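Long-range contact in alkane monooxygenase (Geobacillus thermodenitrificans, PDB 3B9O), which is a flavin-dependent monooxygenase of the bacterial luciferase-like family, built on a TIM barrel and holding flavin mononucleotide: residues A[166-178]-A[423-435]. Sequence-based numbering, arbitrary orientation.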
loop_
_atom_site.group_PDB
_atom_site.type_symbol
_atom_site.label_atom_id
_atom_site.label_comp_id
_atom_site.label_asym_id
_atom_site.label_seq_id
_atom_site.Cartn_x
_atom_site.Cartn_y
_atom_site.Cartn_z
ATOM N N GLU A 166 6.255 1.785 -17.813
ATOM C CA GLU A 166 6.486 2.508 -19.085
ATOM C C GLU A 166 5.203 2.423 -19.919
ATOM O O GLU A 166 4.700 3.441 -20.416
ATOM C CB GLU A 166 7.679 1.884 -19.875
ATOM C CG GLU A 166 8.258 2.789 -21.001
ATOM C CD GLU A 166 9.342 2.146 -21.983
ATOM O OE1 GLU A 166 9.589 2.824 -23.035
ATOM O OE2 GLU A 166 9.923 1.016 -21.745
ATOM N N VAL A 167 4.695 1.194 -20.052
ATOM C CA VAL A 167 3.471 0.880 -20.840
ATOM C C VAL A 167 2.248 1.597 -20.286
ATOM O O VAL A 167 1.523 2.258 -21.040
ATOM C CB VAL A 167 3.183 -0.669 -20.901
ATOM C CG1 VAL A 167 1.856 -0.958 -21.567
ATOM C CG2 VAL A 167 4.346 -1.426 -21.630
ATOM N N CYS A 168 2.047 1.493 -18.963
ATOM C CA CYS A 168 0.917 2.161 -18.304
ATOM C C CYS A 168 1.009 3.670 -18.450
ATOM O O CYS A 168 0.032 4.330 -18.862
ATOM C CB CYS A 168 0.819 1.708 -16.825
ATOM S SG CYS A 168 0.338 -0.034 -16.735
ATOM N N TYR A 169 2.194 4.237 -18.190
ATOM C CA TYR A 169 2.376 5.701 -18.391
ATOM C C TYR A 169 2.021 6.135 -19.824
ATOM O O TYR A 169 1.314 7.124 -20.008
ATOM C CB TYR A 169 3.823 6.167 -18.124
ATOM C CG TYR A 169 4.372 5.999 -16.720
ATOM C CD1 TYR A 169 5.746 5.807 -16.532
ATOM C CD2 TYR A 169 3.536 6.031 -15.579
ATOM C CE1 TYR A 169 6.303 5.665 -15.266
ATOM C CE2 TYR A 169 4.087 5.896 -14.277
ATOM C CZ TYR A 169 5.473 5.697 -14.147
ATOM O OH TYR A 169 6.032 5.571 -12.904
ATOM N N LYS A 170 2.513 5.409 -20.845
ATOM C CA LYS A 170 2.160 5.761 -22.247
ATOM C C LYS A 170 0.649 5.731 -22.496
ATOM O O LYS A 170 0.101 6.663 -23.039
ATOM C CB LYS A 170 2.862 4.851 -23.238
ATOM C CG LYS A 170 4.395 5.093 -23.311
ATOM C CD LYS A 170 5.076 3.899 -24.002
ATOM C CE LYS A 170 6.578 4.165 -23.973
ATOM N NZ LYS A 170 7.299 3.287 -24.895
ATOM N N LEU A 171 -0.006 4.659 -22.078
ATOM C CA LEU A 171 -1.483 4.560 -22.140
ATOM C C LEU A 171 -2.229 5.693 -21.423
ATOM O O LEU A 171 -3.121 6.355 -21.973
ATOM C CB LEU A 171 -1.942 3.168 -21.621
ATOM C CG LEU A 171 -1.444 1.952 -22.428
ATOM C CD1 LEU A 171 -1.743 0.642 -21.712
ATOM C CD2 LEU A 171 -2.046 1.953 -23.888
ATOM N N TRP A 172 -1.841 5.931 -20.184
ATOM C CA TRP A 172 -2.541 6.873 -19.333
ATOM C C TRP A 172 -2.323 8.347 -19.651
ATOM O O TRP A 172 -3.231 9.131 -19.469
ATOM C CB TRP A 172 -2.152 6.631 -17.876
ATOM C CG TRP A 172 -2.685 5.353 -17.299
ATOM C CD1 TRP A 172 -3.867 4.751 -17.606
ATOM C CD2 TRP A 172 -2.103 4.590 -16.231
ATOM N NE1 TRP A 172 -4.036 3.623 -16.832
ATOM C CE2 TRP A 172 -2.984 3.512 -15.962
ATOM C CE3 TRP A 172 -0.907 4.699 -15.484
ATOM C CZ2 TRP A 172 -2.692 2.524 -15.006
ATOM C CZ3 TRP A 172 -0.618 3.739 -14.527
ATOM C CH2 TRP A 172 -1.516 2.657 -14.287
ATOM N N GLU A 173 -1.110 8.692 -20.094
ATOM C CA GLU A 173 -0.658 10.072 -20.246
ATOM C C GLU A 173 -0.572 10.483 -21.697
ATOM O O GLU A 173 -0.774 11.646 -22.020
ATOM C CB GLU A 173 0.745 10.272 -19.647
ATOM C CG GLU A 173 0.878 9.995 -18.119
ATOM C CD GLU A 173 0.146 11.040 -17.288
ATOM O OE1 GLU A 173 -0.333 10.681 -16.203
ATOM O OE2 GLU A 173 0.061 12.202 -17.722
ATOM N N GLY A 174 -0.246 9.542 -22.559
ATOM C CA GLY A 174 0.087 9.907 -23.952
ATOM C C GLY A 174 -0.874 9.481 -25.070
ATOM O O GLY A 174 -0.862 10.043 -26.188
ATOM N N SER A 175 -1.685 8.471 -24.816
ATOM C CA SER A 175 -2.490 7.939 -25.893
ATOM C C SER A 175 -3.613 8.885 -26.339
ATOM O O SER A 175 -3.784 9.141 -27.542
ATOM C CB SER A 175 -2.991 6.564 -25.517
ATOM O OG SER A 175 -3.814 6.017 -26.527
ATOM N N TRP A 176 -4.384 9.400 -25.392
ATOM C CA TRP A 176 -5.468 10.333 -25.689
ATOM C C TRP A 176 -5.013 11.679 -25.174
ATOM O O TRP A 176 -4.573 11.761 -24.037
ATOM C CB TRP A 176 -6.753 9.972 -24.926
ATOM C CG TRP A 176 -7.395 8.663 -25.333
ATOM C CD1 TRP A 176 -6.761 7.433 -25.477
ATOM C CD2 TRP A 176 -8.764 8.440 -25.655
ATOM N NE1 TRP A 176 -7.663 6.502 -25.884
ATOM C CE2 TRP A 176 -8.902 7.086 -25.971
ATOM C CE3 TRP A 176 -9.909 9.263 -25.690
ATOM C CZ2 TRP A 176 -10.141 6.518 -26.327
ATOM C CZ3 TRP A 176 -11.133 8.698 -26.042
ATOM C CH2 TRP A 176 -11.240 7.343 -26.364
ATOM N N GLU A 177 -5.181 12.715 -25.989
ATOM C CA GLU A 177 -4.860 14.083 -25.629
ATOM C C GLU A 177 -5.910 14.638 -24.649
ATOM O O GLU A 177 -7.040 14.136 -24.588
ATOM C CB GLU A 177 -4.788 14.939 -26.899
ATOM C CG GLU A 177 -3.718 14.446 -27.903
ATOM C CD GLU A 177 -3.525 15.386 -29.097
ATOM O OE1 GLU A 177 -3.251 14.863 -30.216
ATOM O OE2 GLU A 177 -3.679 16.620 -28.913
ATOM N N ASP A 178 -5.527 15.654 -23.874
ATOM C CA ASP A 178 -6.411 16.246 -22.856
ATOM C C ASP A 178 -7.875 16.430 -23.191
ATOM O O ASP A 178 -8.760 16.006 -22.421
ATOM C CB ASP A 178 -5.842 17.544 -22.302
ATOM C CG ASP A 178 -4.715 17.296 -21.334
ATOM O OD1 ASP A 178 -4.201 18.301 -20.796
ATOM O OD2 ASP A 178 -4.346 16.106 -21.107
ATOM N N ARG A 423 -2.488 16.087 -11.920
ATOM C CA ARG A 423 -1.647 15.200 -12.721
ATOM C C ARG A 423 -0.185 15.209 -12.251
ATOM O O ARG A 423 0.216 16.095 -11.479
ATOM C CB ARG A 423 -1.817 15.474 -14.219
ATOM C CG ARG A 423 -3.115 14.783 -14.742
ATOM C CD ARG A 423 -3.950 15.605 -15.736
ATOM N NE ARG A 423 -5.294 15.020 -15.920
ATOM C CZ ARG A 423 -6.035 15.142 -17.027
ATOM N NH1 ARG A 423 -5.576 15.800 -18.096
ATOM N NH2 ARG A 423 -7.233 14.578 -17.078
ATOM N N LEU A 424 0.555 14.157 -12.630
ATOM C CA LEU A 424 1.963 13.978 -12.290
ATOM C C LEU A 424 2.799 15.232 -12.620
ATOM O O LEU A 424 2.589 15.854 -13.681
ATOM C CB LEU A 424 2.497 12.813 -13.107
ATOM C CG LEU A 424 2.877 11.440 -12.529
ATOM C CD1 LEU A 424 2.618 11.210 -11.051
ATOM C CD2 LEU A 424 2.407 10.260 -13.375
ATOM N N PRO A 425 3.749 15.600 -11.726
ATOM C CA PRO A 425 4.468 16.870 -11.980
ATOM C C PRO A 425 5.421 16.728 -13.143
ATOM O O PRO A 425 5.686 15.599 -13.590
ATOM C CB PRO A 425 5.211 17.116 -10.674
ATOM C CG PRO A 425 5.443 15.745 -10.101
ATOM C CD PRO A 425 4.179 14.961 -10.476
ATOM N N ASP A 426 5.911 17.859 -13.652
ATOM C CA ASP A 426 6.808 17.880 -14.828
ATOM C C ASP A 426 8.074 17.055 -14.622
ATOM O O ASP A 426 8.671 16.587 -15.584
ATOM C CB ASP A 426 7.226 19.319 -15.131
ATOM C CG ASP A 426 6.090 20.146 -15.729
ATOM O OD1 ASP A 426 5.157 19.558 -16.340
ATOM O OD2 ASP A 426 6.145 21.388 -15.584
ATOM N N ASP A 427 8.512 16.913 -13.377
ATOM C CA ASP A 427 9.778 16.197 -13.121
ATOM C C ASP A 427 9.659 14.681 -12.937
ATOM O O ASP A 427 10.678 13.968 -12.886
ATOM C CB ASP A 427 10.578 16.834 -11.985
ATOM C CG ASP A 427 9.966 16.611 -10.645
ATOM O OD1 ASP A 427 10.702 16.588 -9.654
ATOM O OD2 ASP A 427 8.747 16.482 -10.537
ATOM N N HIS A 428 8.428 14.187 -12.837
ATOM C CA HIS A 428 8.175 12.741 -12.909
ATOM C C HIS A 428 8.454 12.154 -14.314
ATOM O O HIS A 428 8.124 12.769 -15.315
ATOM C CB HIS A 428 6.737 12.449 -12.483
ATOM C CG HIS A 428 6.490 11.008 -12.165
ATOM N ND1 HIS A 428 6.302 10.053 -13.144
ATOM C CD2 HIS A 428 6.424 10.356 -10.981
ATOM C CE1 HIS A 428 6.117 8.875 -12.577
ATOM N NE2 HIS A 428 6.185 9.032 -11.263
ATOM N N ILE A 429 9.018 10.953 -14.407
ATOM C CA ILE A 429 9.365 10.363 -15.732
ATOM C C ILE A 429 8.176 10.105 -16.712
ATOM O O ILE A 429 8.331 10.165 -17.943
ATOM C CB ILE A 429 10.276 9.080 -15.578
ATOM C CG1 ILE A 429 9.578 8.002 -14.752
ATOM C CG2 ILE A 429 11.598 9.441 -14.893
ATOM C CD1 ILE A 429 10.258 6.663 -14.837
ATOM N N ALA A 430 7.001 9.816 -16.167
ATOM C CA ALA A 430 5.778 9.673 -16.956
ATOM C C ALA A 430 5.406 10.922 -17.751
ATOM O O ALA A 430 4.741 10.815 -18.781
ATOM C CB ALA A 430 4.630 9.289 -16.075
ATOM N N ALA A 431 5.822 12.099 -17.271
ATOM C CA ALA A 431 5.514 13.365 -17.925
ATOM C C ALA A 431 6.097 13.461 -19.332
ATOM O O ALA A 431 5.589 14.243 -20.173
ATOM C CB ALA A 431 5.969 14.546 -17.078
ATOM N N ARG A 432 7.137 12.666 -19.577
ATOM C CA ARG A 432 7.778 12.502 -20.912
ATOM C C ARG A 432 6.806 12.112 -22.010
ATOM O O ARG A 432 7.036 12.441 -23.178
ATOM C CB ARG A 432 8.882 11.429 -20.878
ATOM C CG ARG A 432 10.179 11.905 -20.261
ATOM C CD ARG A 432 10.832 10.831 -19.426
ATOM N NE ARG A 432 11.732 11.413 -18.423
ATOM C CZ ARG A 432 13.054 11.260 -18.431
ATOM N NH1 ARG A 432 13.631 10.533 -19.388
ATOM N NH2 ARG A 432 13.805 11.820 -17.482
ATOM N N TYR A 433 5.736 11.395 -21.656
ATOM C CA TYR A 433 4.843 10.826 -22.679
ATOM C C TYR A 433 3.641 11.674 -23.040
ATOM O O TYR A 433 2.813 11.271 -23.857
ATOM C CB TYR A 433 4.404 9.417 -22.310
ATOM C CG TYR A 433 5.545 8.517 -21.960
ATOM C CD1 TYR A 433 6.489 8.124 -22.923
ATOM C CD2 TYR A 433 5.689 8.053 -20.666
ATOM C CE1 TYR A 433 7.566 7.277 -22.569
ATOM C CE2 TYR A 433 6.731 7.226 -20.305
ATOM C CZ TYR A 433 7.665 6.841 -21.252
ATOM O OH TYR A 433 8.686 6.019 -20.844
ATOM N N ARG A 434 3.564 12.869 -22.487
ATOM C CA ARG A 434 2.438 13.742 -22.784
ATOM C C ARG A 434 2.305 14.313 -24.212
ATOM O O ARG A 434 1.190 14.587 -24.663
ATOM C CB ARG A 434 2.353 14.829 -21.746
ATOM C CG ARG A 434 2.085 14.242 -20.425
ATOM C CD ARG A 434 2.239 15.258 -19.358
ATOM N NE ARG A 434 1.767 14.701 -18.094
ATOM C CZ ARG A 434 1.973 15.228 -16.888
ATOM N NH1 ARG A 434 2.672 16.345 -16.723
ATOM N NH2 ARG A 434 1.462 14.619 -15.837
ATOM N N ASN A 435 3.398 14.490 -24.952
ATOM C CA ASN A 435 3.233 15.096 -26.305
ATOM C C ASN A 435 3.930 14.416 -27.495
ATOM O O ASN A 435 3.791 14.895 -28.640
ATOM C CB ASN A 435 3.529 16.620 -26.297
ATOM C CG ASN A 435 2.290 17.467 -25.975
ATOM O OD1 ASN A 435 1.277 16.952 -25.475
ATOM N ND2 ASN A 435 2.373 18.779 -26.255
HETATM O O HOH W 1 -0.846 12.430 -14.345
HETATM O O HOH W 2 -1.107 14.150 -23.457
HETATM O O HOH W 3 -0.455 12.999 -26.954
HETATM O O HOH W 4 -3.881 17.860 -18.074
#
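Ala-430 sets its CB over one face of the Tyr-169 ring, 3.5 Å from the ring centroid, a close CH-pi contact. The edge of His-428 is turned toward the face of the same ring, offset, with the planes at 88°, while Ile-429 CG1 comes obliquely to Tyr-169 CE1, 4.1 Å away. Beyond the contact, Tyr-169 OH is hydrogen-bonded to His-240 ND1 and His-428 NE2 to His-240 O, at the end of helix 231-240. The Tyr-433 ring lies against Lys-170, whose CG sits over one face; the extended lysine carries NZ on to a salt bridge with Glu-166 OE1, and Glu-166 CG is 3.3 Å from Tyr-433 OH. In this TIM-barrel protein the contact lays the C-terminal tail, here a turn and a 3-10 segment, along the last turns of helix 154-174. Among the charged groups, the Glu-173 chain bends at its second torsion (-69°) and puts OE2 3.0 Å from Arg-434 NE, a nearly straight salt bridge (165°), within the guanidinium plane but above that of the carboxylate. Arg-434 NH2 also reaches Leu-424 O at 2.7 Å, tying the tail to itself. Glu-173 OE1 is hydrogen-bonded to Thr-221 OG1 and accepts from a water that takes the N-H of Leu-424. Asp-178 OD2 pairs with Arg-423 NH1 at 3.3 Å and also with Arg-220. Gly-174 CA comes within 3.0 Å of Tyr-433 O, and a water bridges Glu-173 O and Arg-434 O.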